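Long-range contacts in binding domain (Hc) of Paraclostridial Mosquitocidal Protein 1 (Paraclostridium bifermentans, PDB 6HOX), which forms the receptor-binding part of a neurotoxin chain that targets host nerve cells and carries the toxin's light chain into the host cytosol: residues D88-F93 with N225-A230; F93-P98 with R167-T172; Q121-S126 with R197-N202; I144-S149 with K187-S192. All coordinates share one frame; numbering follows the deposited sequence.

Contact 1: residues D88-F93 with N225-A230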
# COMPACT_ATOMS: atom_id res chain seq x y z
N ASP A 88 -17.95 -22.24 9.12
CA ASP A 88 -17.67 -20.84 8.78
C ASP A 88 -16.14 -20.67 8.67
O ASP A 88 -15.38 -21.37 9.31
CB ASP A 88 -18.23 -19.89 9.84
CG ASP A 88 -19.74 -19.98 10.03
OD1 ASP A 88 -20.43 -20.48 9.11
OD2 ASP A 88 -20.21 -19.57 11.11
N PHE A 89 -15.68 -19.72 7.85
CA PHE A 89 -14.24 -19.43 7.83
C PHE A 89 -13.99 -18.00 7.34
O PHE A 89 -14.89 -17.34 6.80
CB PHE A 89 -13.48 -20.47 7.00
CG PHE A 89 -13.84 -20.52 5.54
CD1 PHE A 89 -14.89 -21.30 5.09
CD2 PHE A 89 -13.13 -19.77 4.61
CE1 PHE A 89 -15.22 -21.34 3.75
CE2 PHE A 89 -13.45 -19.82 3.27
CZ PHE A 89 -14.50 -20.60 2.84
N THR A 90 -12.76 -17.54 7.61
CA THR A 90 -12.23 -16.29 7.12
C THR A 90 -10.86 -16.55 6.49
O THR A 90 -10.05 -17.34 7.00
CB THR A 90 -12.15 -15.26 8.25
OG1 THR A 90 -13.49 -15.07 8.71
CG2 THR A 90 -11.56 -13.93 7.80
N ILE A 91 -10.65 -15.91 5.33
CA ILE A 91 -9.38 -15.80 4.68
C ILE A 91 -8.98 -14.32 4.72
O ILE A 91 -9.76 -13.46 4.33
CB ILE A 91 -9.47 -16.35 3.24
CG1 ILE A 91 -9.65 -17.87 3.22
CG2 ILE A 91 -8.24 -15.94 2.42
CD1 ILE A 91 -9.89 -18.46 1.85
N SER A 92 -7.75 -14.04 5.18
CA SER A 92 -7.14 -12.70 5.11
C SER A 92 -5.72 -12.78 4.55
O SER A 92 -5.06 -13.81 4.63
CB SER A 92 -7.19 -11.97 6.43
OG SER A 92 -6.32 -12.53 7.41
N PHE A 93 -5.27 -11.69 3.93
CA PHE A 93 -3.91 -11.62 3.39
C PHE A 93 -3.57 -10.20 2.96
O PHE A 93 -4.45 -9.37 2.53
CB PHE A 93 -3.74 -12.58 2.20
CG PHE A 93 -4.70 -12.38 1.05
CD1 PHE A 93 -5.95 -12.99 1.05
CD2 PHE A 93 -4.34 -11.63 -0.05
CE1 PHE A 93 -6.83 -12.81 -0.00
CE2 PHE A 93 -5.21 -11.48 -1.12
CZ PHE A 93 -6.46 -12.05 -1.09
N ASN A 225 -3.81 -15.90 5.98
CA ASN A 225 -4.32 -16.47 7.18
C ASN A 225 -5.67 -17.12 6.88
O ASN A 225 -6.45 -16.57 6.11
CB ASN A 225 -4.48 -15.44 8.29
CG ASN A 225 -3.16 -14.85 8.73
OD1 ASN A 225 -2.10 -15.29 8.30
ND2 ASN A 225 -3.24 -13.83 9.58
N ILE A 226 -5.90 -18.29 7.49
CA ILE A 226 -7.23 -18.93 7.55
C ILE A 226 -7.66 -19.01 9.01
O ILE A 226 -6.89 -19.43 9.88
CB ILE A 226 -7.24 -20.32 6.89
CG1 ILE A 226 -6.74 -20.26 5.44
CG2 ILE A 226 -8.63 -20.92 7.00
CD1 ILE A 226 -6.41 -21.60 4.83
N TYR A 227 -8.90 -18.59 9.27
CA TYR A 227 -9.52 -18.62 10.57
C TYR A 227 -10.74 -19.52 10.46
O TYR A 227 -11.42 -19.51 9.42
CB TYR A 227 -9.98 -17.24 11.04
CG TYR A 227 -8.91 -16.18 11.10
CD1 TYR A 227 -8.49 -15.52 9.95
CD2 TYR A 227 -8.33 -15.81 12.30
CE1 TYR A 227 -7.50 -14.54 10.00
CE2 TYR A 227 -7.35 -14.83 12.37
CZ TYR A 227 -6.93 -14.21 11.21
OH TYR A 227 -5.96 -13.26 11.27
N GLN A 228 -11.03 -20.24 11.56
CA GLN A 228 -12.10 -21.25 11.60
C GLN A 228 -13.40 -20.62 12.10
O GLN A 228 -14.24 -21.31 12.66
CB GLN A 228 -11.67 -22.42 12.49
CG GLN A 228 -11.62 -22.08 13.97
CD GLN A 228 -10.98 -23.16 14.81
OE1 GLN A 228 -10.82 -24.30 14.38
NE2 GLN A 228 -10.61 -22.80 16.03
N ARG A 229 -13.57 -19.32 11.87
CA ARG A 229 -14.80 -18.59 12.15
C ARG A 229 -14.94 -17.50 11.08
O ARG A 229 -13.95 -17.09 10.48
CB ARG A 229 -14.71 -17.99 13.56
CG ARG A 229 -16.00 -17.37 14.07
CD ARG A 229 -15.94 -17.07 15.55
NE ARG A 229 -14.88 -16.12 15.89
CZ ARG A 229 -14.99 -14.81 15.79
NH1 ARG A 229 -16.02 -14.27 15.16
NH2 ARG A 229 -14.08 -14.03 16.34
N ALA A 230 -16.17 -17.03 10.87
CA ALA A 230 -16.47 -15.88 10.02
C ALA A 230 -16.40 -14.62 10.87
O ALA A 230 -17.25 -14.44 11.72
CB ALA A 230 -17.84 -16.02 9.40
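Thr-90 reaches both Tyr-227 and Arg-229, and its short branched side chain suits a spot where strand 89-93 passes the point at which strand 225-227 turns into a loop. Its CB lies 4.0 Å from Tyr-227 CD1 and also close to the Arg-229 carbonyl. At the branch, chi1 of -61° sets OG1 beside its own backbone N and opposite the carbonyl carbon, which sends the hydroxyl toward the loop. There OG1 donates to Arg-229 O at 2.7 Å, lying in that carbonyl's plane on a lone pair; it also bonds Leu-231 N, so the buried hydroxyl takes part in two hydrogen bonds while it ties down the chain leaving the strand. The other branch, CG2, touches the tyrosine ring at CD1, 4.1 Å away.

The backbones run antiparallel, at 163°. Thr-90 pairs with Tyr-227 and Ser-92 with Asn-225, each through two hydrogen bonds. Tyr-227 N lies 2.8 Å from Thr-90 O. In return, Thr-90 N lies 3.0 Å from Tyr-227 O. Small Ser-92 sits next to the phenol, its OG in the ring plane 3.5 Å from the edge atom CE1 of Tyr-227. Between these pairs Ile-91 and Ile-226 turn to the other face, their CG1 atoms 4.4 Å apart. Apolar Ile-91 goes on to pack between the sheets against Trp-123 and Ile-125. Thr-90, Ser-92, Asn-225 and Tyr-227, all with polar groups, on one face and isoleucines on the other, inner face belong to an antiparallel strand pair in the lectin-like beta-sandwich of the clostridial neurotoxin HCN subdomain.

Contact 2: residues F93-P98 with R167-T172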
# COMPACT_ATOMS: atom_id res chain seq x y z
N PHE A 93 -5.27 -11.69 3.93
CA PHE A 93 -3.91 -11.62 3.39
C PHE A 93 -3.57 -10.20 2.96
O PHE A 93 -4.45 -9.37 2.53
CB PHE A 93 -3.74 -12.58 2.20
CG PHE A 93 -4.70 -12.38 1.05
CD1 PHE A 93 -5.95 -12.99 1.05
CD2 PHE A 93 -4.34 -11.63 -0.05
CE1 PHE A 93 -6.83 -12.81 -0.00
CE2 PHE A 93 -5.21 -11.48 -1.12
CZ PHE A 93 -6.46 -12.05 -1.09
N TRP A 94 -2.26 -9.92 3.05
CA TRP A 94 -1.66 -8.75 2.43
C TRP A 94 -1.23 -9.14 1.03
O TRP A 94 -0.61 -10.20 0.85
CB TRP A 94 -0.47 -8.27 3.25
CG TRP A 94 -0.85 -7.49 4.47
CD1 TRP A 94 -0.86 -7.92 5.76
CD2 TRP A 94 -1.28 -6.12 4.49
NE1 TRP A 94 -1.25 -6.90 6.60
CE2 TRP A 94 -1.50 -5.78 5.85
CE3 TRP A 94 -1.47 -5.13 3.51
CZ2 TRP A 94 -1.93 -4.51 6.23
CZ3 TRP A 94 -1.87 -3.87 3.90
CH2 TRP A 94 -2.10 -3.57 5.24
N ILE A 95 -1.55 -8.28 0.06
CA ILE A 95 -1.19 -8.48 -1.32
C ILE A 95 -0.63 -7.18 -1.89
O ILE A 95 -1.11 -6.08 -1.58
CB ILE A 95 -2.38 -9.01 -2.15
CG1 ILE A 95 -1.88 -9.68 -3.43
CG2 ILE A 95 -3.40 -7.92 -2.43
CD1 ILE A 95 -2.99 -10.33 -4.25
N ARG A 96 0.40 -7.32 -2.72
CA ARG A 96 0.92 -6.23 -3.51
C ARG A 96 1.00 -6.71 -4.96
O ARG A 96 1.81 -7.58 -5.28
CB ARG A 96 2.27 -5.77 -2.98
CG ARG A 96 2.75 -4.44 -3.55
CD ARG A 96 4.10 -4.05 -2.99
NE ARG A 96 4.64 -2.83 -3.59
CZ ARG A 96 5.86 -2.36 -3.35
NH1 ARG A 96 6.73 -3.08 -2.65
NH2 ARG A 96 6.23 -1.18 -3.82
N VAL A 97 0.11 -6.17 -5.78
CA VAL A 97 -0.01 -6.46 -7.19
C VAL A 97 0.56 -5.30 -8.00
O VAL A 97 0.17 -4.16 -7.75
CB VAL A 97 -1.48 -6.68 -7.57
CG1 VAL A 97 -1.64 -6.98 -9.05
CG2 VAL A 97 -2.12 -7.76 -6.70
N PRO A 98 1.42 -5.56 -9.01
CA PRO A 98 2.03 -4.48 -9.79
C PRO A 98 0.98 -3.54 -10.40
O PRO A 98 -0.12 -3.98 -10.73
CB PRO A 98 2.84 -5.21 -10.87
CG PRO A 98 3.18 -6.52 -10.19
CD PRO A 98 1.91 -6.88 -9.45
N ARG A 167 -2.27 -3.88 -0.12
CA ARG A 167 -3.69 -3.94 0.22
C ARG A 167 -3.95 -5.14 1.13
O ARG A 167 -3.40 -6.23 0.91
CB ARG A 167 -4.57 -4.14 -1.02
CG ARG A 167 -4.39 -3.11 -2.13
CD ARG A 167 -4.68 -1.69 -1.70
NE ARG A 167 -4.77 -0.83 -2.87
CZ ARG A 167 -4.58 0.49 -2.91
NH1 ARG A 167 -4.32 1.19 -1.81
NH2 ARG A 167 -4.66 1.09 -4.09
N HIS A 168 -4.81 -4.95 2.12
CA HIS A 168 -5.19 -6.02 3.01
C HIS A 168 -6.57 -6.49 2.59
O HIS A 168 -7.49 -5.67 2.52
CB HIS A 168 -5.19 -5.61 4.48
CG HIS A 168 -5.42 -6.79 5.37
ND1 HIS A 168 -6.65 -7.10 5.87
CD2 HIS A 168 -4.58 -7.77 5.78
CE1 HIS A 168 -6.57 -8.21 6.58
NE2 HIS A 168 -5.32 -8.66 6.51
N ILE A 169 -6.68 -7.79 2.31
CA ILE A 169 -7.93 -8.38 1.84
C ILE A 169 -8.45 -9.31 2.93
O ILE A 169 -7.66 -10.09 3.49
CB ILE A 169 -7.72 -9.16 0.53
CG1 ILE A 169 -6.96 -8.33 -0.51
CG2 ILE A 169 -9.06 -9.66 -0.02
CD1 ILE A 169 -7.66 -7.05 -0.89
N THR A 170 -9.76 -9.21 3.20
CA THR A 170 -10.43 -10.12 4.09
C THR A 170 -11.69 -10.65 3.38
O THR A 170 -12.44 -9.88 2.81
CB THR A 170 -10.80 -9.49 5.45
OG1 THR A 170 -9.69 -8.82 6.05
CG2 THR A 170 -11.33 -10.51 6.44
N ILE A 171 -11.89 -11.97 3.46
CA ILE A 171 -13.08 -12.65 2.91
C ILE A 171 -13.65 -13.51 4.05
O ILE A 171 -12.96 -14.37 4.59
CB ILE A 171 -12.69 -13.52 1.69
CG1 ILE A 171 -12.10 -12.69 0.55
CG2 ILE A 171 -13.84 -14.37 1.18
CD1 ILE A 171 -11.25 -13.51 -0.37
N THR A 172 -14.90 -13.24 4.45
CA THR A 172 -15.56 -13.98 5.50
C THR A 172 -16.66 -14.83 4.85
O THR A 172 -17.39 -14.35 3.95
CB THR A 172 -16.05 -13.05 6.62
OG1 THR A 172 -17.11 -12.23 6.13
CG2 THR A 172 -14.96 -12.15 7.16
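The side chains of Trp-94 and His-168 cross at about a right angle, with their ring planes at 65° and the imidazole presenting its edge to the face of the indole. The histidine ring centre is 4.7 Å from that of the five-membered ring, a T-shaped (edge-to-face) pair whose touching atom is CD2 of His-168, 3.5 Å from Trp-94 NE1. The histidine CG is anti to the backbone N (chi1 -173°); this carries the imidazole across the pyrrole half of the indole, while the CB of His-168 stays over the benzene half, 3.6 Å from its centroid, in a CH-pi contact. One broad indole thus accepts both parts of its neighbour. Tyr-243 and Phe-240 lie beside the pair, so helix 233-241 and the chain after it close over this aromatic face.

Both strands belong to the larger sheet of the beta-sandwich that makes up the HCN subdomain, and their antiparallel pairing sends alternate residues to opposite sides. On the side away from the indole, Phe-93 and Ile-169 lie alongside each other, pointing the same way, with CB of Ile-169 over one ring face and 3.5 Å from Phe-93 CZ. A flat ring and a beta-branched chain nest well here. Ile-95 adds its CG2, 4.1 Å from Ile-169 CG1. Four backbone bonds hold the strands in step, the shortest from Ile-169 N to Phe-93 O at 2.7 Å, nearly in line with the carbonyl. At the end of the pairing, Arg-167 bends its chain at chi2 and spends its guanidinium on the carbonyls of Phe-156, Ile-157 and Tyr-160, just past helix 152-155.

Contact 3: residues Q121-S126 with R197-N202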
# COMPACT_ATOMS: atom_id res chain seq x y z
N GLN A 121 -15.14 -28.80 -7.29
CA GLN A 121 -15.76 -27.79 -6.45
C GLN A 121 -14.67 -27.16 -5.57
O GLN A 121 -13.53 -27.65 -5.58
CB GLN A 121 -16.85 -28.42 -5.59
CG GLN A 121 -16.32 -29.39 -4.54
CD GLN A 121 -16.73 -30.82 -4.80
OE1 GLN A 121 -17.20 -31.17 -5.88
NE2 GLN A 121 -16.60 -31.64 -3.78
N GLY A 122 -15.04 -26.12 -4.83
CA GLY A 122 -14.14 -25.45 -3.88
C GLY A 122 -14.16 -23.95 -4.04
O GLY A 122 -15.23 -23.36 -4.35
N TRP A 123 -12.99 -23.33 -3.83
CA TRP A 123 -12.85 -21.88 -3.91
C TRP A 123 -11.54 -21.51 -4.61
O TRP A 123 -10.60 -22.33 -4.71
CB TRP A 123 -12.96 -21.25 -2.51
CG TRP A 123 -11.92 -21.71 -1.53
CD1 TRP A 123 -12.08 -22.67 -0.58
CD2 TRP A 123 -10.58 -21.22 -1.40
NE1 TRP A 123 -10.91 -22.84 0.12
CE2 TRP A 123 -9.98 -21.95 -0.35
CE3 TRP A 123 -9.81 -20.26 -2.06
CZ2 TRP A 123 -8.65 -21.75 0.05
CZ3 TRP A 123 -8.51 -20.05 -1.66
CH2 TRP A 123 -7.94 -20.78 -0.62
N LYS A 124 -11.49 -20.28 -5.12
CA LYS A 124 -10.25 -19.70 -5.58
C LYS A 124 -10.27 -18.18 -5.46
O LYS A 124 -11.31 -17.54 -5.42
CB LYS A 124 -9.96 -20.10 -7.03
CG LYS A 124 -10.98 -19.62 -8.05
CD LYS A 124 -10.46 -19.77 -9.46
CE LYS A 124 -10.28 -21.21 -9.87
NZ LYS A 124 -9.84 -21.32 -11.27
N ILE A 125 -9.06 -17.63 -5.42
CA ILE A 125 -8.77 -16.20 -5.46
C ILE A 125 -8.01 -15.96 -6.76
O ILE A 125 -6.98 -16.60 -7.00
CB ILE A 125 -7.95 -15.77 -4.23
CG1 ILE A 125 -8.73 -15.93 -2.93
CG2 ILE A 125 -7.45 -14.34 -4.39
CD1 ILE A 125 -7.86 -16.01 -1.68
N SER A 126 -8.57 -15.07 -7.60
CA SER A 126 -8.08 -14.75 -8.93
C SER A 126 -7.91 -13.24 -9.10
O SER A 126 -8.42 -12.45 -8.33
CB SER A 126 -8.99 -15.31 -9.99
OG SER A 126 -9.07 -16.71 -9.85
N ARG A 197 -24.22 -25.37 -1.39
CA ARG A 197 -23.99 -26.48 -0.51
C ARG A 197 -22.48 -26.57 -0.28
O ARG A 197 -21.81 -25.53 -0.06
CB ARG A 197 -24.75 -27.69 -1.07
CG ARG A 197 -26.26 -27.48 -1.09
CD ARG A 197 -26.82 -27.11 0.29
NE ARG A 197 -28.25 -26.84 0.32
CZ ARG A 197 -28.81 -25.64 0.47
NH1 ARG A 197 -28.06 -24.56 0.65
NH2 ARG A 197 -30.13 -25.52 0.44
N GLY A 198 -21.95 -27.79 -0.27
CA GLY A 198 -20.57 -28.02 0.16
C GLY A 198 -19.57 -27.64 -0.93
O GLY A 198 -19.79 -27.89 -2.11
N ILE A 199 -18.45 -27.05 -0.50
CA ILE A 199 -17.35 -26.71 -1.39
C ILE A 199 -16.08 -27.47 -0.97
O ILE A 199 -15.04 -27.28 -1.57
CB ILE A 199 -17.11 -25.19 -1.42
CG1 ILE A 199 -16.62 -24.63 -0.08
CG2 ILE A 199 -18.35 -24.46 -1.91
CD1 ILE A 199 -15.93 -23.29 -0.22
N ASP A 200 -16.19 -28.31 0.06
CA ASP A 200 -15.06 -29.10 0.54
C ASP A 200 -14.55 -29.99 -0.59
O ASP A 200 -15.32 -30.40 -1.49
CB ASP A 200 -15.42 -29.96 1.75
CG ASP A 200 -16.76 -30.66 1.60
OD1 ASP A 200 -17.79 -29.94 1.47
OD2 ASP A 200 -16.76 -31.90 1.60
N ASN A 201 -13.25 -30.29 -0.54
CA ASN A 201 -12.63 -31.18 -1.49
C ASN A 201 -11.36 -31.73 -0.83
O ASN A 201 -11.00 -31.30 0.27
CB ASN A 201 -12.37 -30.49 -2.84
CG ASN A 201 -11.39 -29.34 -2.74
OD1 ASN A 201 -10.33 -29.49 -2.14
ND2 ASN A 201 -11.71 -28.19 -3.31
N ASN A 202 -10.71 -32.67 -1.52
CA ASN A 202 -9.50 -33.28 -1.02
C ASN A 202 -8.26 -32.77 -1.76
O ASN A 202 -7.21 -33.38 -1.63
CB ASN A 202 -9.57 -34.81 -1.14
CG ASN A 202 -10.63 -35.42 -0.26
OD1 ASN A 202 -11.52 -36.12 -0.75
ND2 ASN A 202 -10.57 -35.15 1.04
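Gly-122 lies against Ile-199 where the loop 197-202 passes across the start of strand 122-126, the two chains running at 90° to each other with CA atoms 4.3 Å apart. This is a loop closing one end of the HCN beta-sandwich: it follows a strand of the larger sheet and lies on a strand of the smaller one. Glycine suits the crossing, since its phi/psi of 132°/-145° is strained for any residue with a side chain, and a CB here would run into ND2 of Asn-201. Its bare CA comes 3.1 Å from Ile-199 O in a CA-H...O contact.

Two amides fasten the loop. Gln-121, its chain bent at chi2, turns its NE2 to Asp-200 O at 2.9 Å; the acceptor lies in the plane of the glutamine amide, and the approach is nearly head-on to the carbonyl. Asn-201 bonds in the opposite sense, ND2 giving a less straight bond to Gln-121 O at 3.0 Å. Four hydrogen bonds hold its amide, for ND2 also serves Asn-117 O, while OD1 accepts from Lys-77 NZ and Ser-203 N. Toward the core, the apolar tip of Ile-199 follows the strand, and its CD1 meets the indole edge 3.9 Å from Trp-123 CD1.

Contact 4: residues I144-S149 with K187-S192; sequences IDIITS and KIDSKS
A chi1 of -152° in Asp-189 leaves CG roughly anti to the backbone N and swings the carboxylate across toward strand 144-147, which puts OD2 3.7 Å from the methyl CG2 of Ile-146. The backbone position already brings Asp-189 CB against the same methyl, and the two side chains lie alongside one another, pointing opposite ways. In Lys-191, chi1 sets CG beside the backbone N, where it packs 3.6 Å from Ile-146 CG1. The bend at chi2 (-70°) then carries CD and CE toward Asp-145, with CE 3.3 Å from Asp-145 O. A long aliphatic stem suits this partly exposed border, where methylenes can cover an isoleucine; Asp-145 itself gives its OD2 to a salt bridge with Arg-135.

The strands run nearly antiparallel, at 168°, yet their axes stay 7.5 Å apart and no backbone bond joins them. They belong to different sheets of the HCN beta-sandwich, 143-147 bordering the smaller one and 186-192 the larger, and side chains fill the gap between the two layers at this margin. A classic beta bulge helps on the second strand: Ile-188 and Asp-189 both face Leu-181 of the neighbouring strand, and both direct their CB atoms at the first segment. Ile-188 reaches Thr-148 there by its CG2 methyl.

Polar bridging is left to one water, which donates to Ile-147 O at 2.9 Å and to Asp-189 OD2 at 2.6 Å. The other carboxylate oxygen, Asp-189 OD1, accepts a hydrogen bond of 2.8 Å from Ser-190 N, which comes from above the carboxylate plane. At the far end Ile-144 sets CG2 3.9 Å from Lys-191 CB.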
# COMPACT_ATOMS: atom_id res chain seq x y z
N ILE A 144 -20.92 -18.85 -6.78
CA ILE A 144 -21.00 -17.51 -6.22
C ILE A 144 -19.60 -16.89 -6.31
O ILE A 144 -18.63 -17.50 -5.90
CB ILE A 144 -21.57 -17.56 -4.80
CG1 ILE A 144 -23.10 -17.62 -4.87
CG2 ILE A 144 -21.11 -16.38 -3.95
CD1 ILE A 144 -23.75 -18.09 -3.62
N ASP A 145 -19.52 -15.69 -6.89
CA ASP A 145 -18.28 -14.98 -6.92
C ASP A 145 -18.51 -13.50 -6.55
O ASP A 145 -19.62 -12.96 -6.64
CB ASP A 145 -17.57 -15.18 -8.26
CG ASP A 145 -18.46 -15.07 -9.48
OD1 ASP A 145 -19.43 -14.31 -9.40
OD2 ASP A 145 -18.17 -15.76 -10.48
N ILE A 146 -17.42 -12.90 -6.06
CA ILE A 146 -17.32 -11.48 -5.89
C ILE A 146 -16.19 -11.04 -6.83
O ILE A 146 -15.09 -11.59 -6.82
CB ILE A 146 -17.08 -11.11 -4.41
CG1 ILE A 146 -18.26 -11.55 -3.55
CG2 ILE A 146 -16.81 -9.61 -4.25
CD1 ILE A 146 -18.05 -11.40 -2.06
N ILE A 147 -16.51 -10.10 -7.71
CA ILE A 147 -15.54 -9.52 -8.59
C ILE A 147 -15.51 -8.03 -8.25
O ILE A 147 -16.51 -7.35 -8.46
CB ILE A 147 -15.91 -9.82 -10.06
CG1 ILE A 147 -15.98 -11.34 -10.29
CG2 ILE A 147 -14.92 -9.16 -11.02
CD1 ILE A 147 -16.59 -11.76 -11.60
N THR A 148 -14.42 -7.54 -7.65
CA THR A 148 -14.36 -6.12 -7.31
C THR A 148 -14.43 -5.33 -8.63
O THR A 148 -13.96 -5.81 -9.66
CB THR A 148 -13.14 -5.78 -6.44
OG1 THR A 148 -11.98 -6.01 -7.23
CG2 THR A 148 -13.07 -6.59 -5.16
N SER A 149 -15.05 -4.15 -8.59
CA SER A 149 -15.33 -3.37 -9.79
C SER A 149 -14.72 -1.97 -9.64
O SER A 149 -15.28 -1.01 -10.07
CB SER A 149 -16.82 -3.30 -10.09
OG SER A 149 -17.52 -2.65 -9.03
N LYS A 187 -15.67 -3.08 4.21
CA LYS A 187 -16.54 -3.96 3.44
C LYS A 187 -16.81 -3.35 2.06
O LYS A 187 -17.17 -2.18 1.94
CB LYS A 187 -17.85 -4.14 4.20
CG LYS A 187 -18.80 -5.14 3.58
CD LYS A 187 -19.90 -5.53 4.52
CE LYS A 187 -20.73 -4.36 4.98
NZ LYS A 187 -21.98 -4.82 5.63
N ILE A 188 -16.59 -4.17 1.03
CA ILE A 188 -16.65 -3.78 -0.38
C ILE A 188 -17.91 -4.37 -1.02
O ILE A 188 -18.56 -3.73 -1.83
CB ILE A 188 -15.40 -4.31 -1.12
CG1 ILE A 188 -14.11 -3.74 -0.53
CG2 ILE A 188 -15.47 -4.06 -2.61
CD1 ILE A 188 -14.10 -2.24 -0.43
N ASP A 189 -18.15 -5.65 -0.76
CA ASP A 189 -19.21 -6.39 -1.42
C ASP A 189 -19.61 -7.59 -0.56
O ASP A 189 -18.86 -8.00 0.36
CB ASP A 189 -18.77 -6.83 -2.82
CG ASP A 189 -19.90 -7.01 -3.81
OD1 ASP A 189 -21.06 -6.90 -3.40
OD2 ASP A 189 -19.61 -7.26 -4.98
N SER A 190 -20.80 -8.13 -0.85
CA SER A 190 -21.29 -9.31 -0.20
C SER A 190 -22.34 -10.02 -1.08
O SER A 190 -23.00 -9.41 -1.91
CB SER A 190 -21.84 -8.96 1.15
OG SER A 190 -23.12 -8.42 0.99
N LYS A 191 -22.44 -11.33 -0.89
CA LYS A 191 -23.34 -12.19 -1.62
C LYS A 191 -24.02 -13.15 -0.65
O LYS A 191 -23.42 -13.57 0.33
CB LYS A 191 -22.56 -12.99 -2.65
CG LYS A 191 -21.81 -12.18 -3.69
CD LYS A 191 -22.69 -11.46 -4.70
CE LYS A 191 -21.83 -10.66 -5.63
NZ LYS A 191 -22.59 -9.68 -6.42
N SER A 192 -25.29 -13.48 -0.93
CA SER A 192 -26.00 -14.52 -0.23
C SER A 192 -25.48 -15.87 -0.71
O SER A 192 -25.39 -16.10 -1.91
CB SER A 192 -27.49 -14.41 -0.47
OG SER A 192 -27.96 -13.12 -0.10
O HOH W 1 -17.74 -5.90 -6.23

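How the contacts relate
All four contacts build the HCN beta-sandwich. Contacts 1 and 2 share strand 89-96, including Phe-93; the strand's two neighbours in the larger sheet are 218-227 and 167-174, and the contact centres lie 13 Å apart. Contact 3 brings in the smaller sheet: Trp-123 packs on Ile-91, and Ile-125 on Ile-91 and Phe-93, linking the layers through the core. Contact 4 joins the two sheets at their margin, about 16 Å from contacts 1 and 3 between centres. Along the chain, contact 1 encloses the other three; contact 4 is nested within contact 3, and contact 2 crosses both, so distant sequence is interwoven into one compact domain.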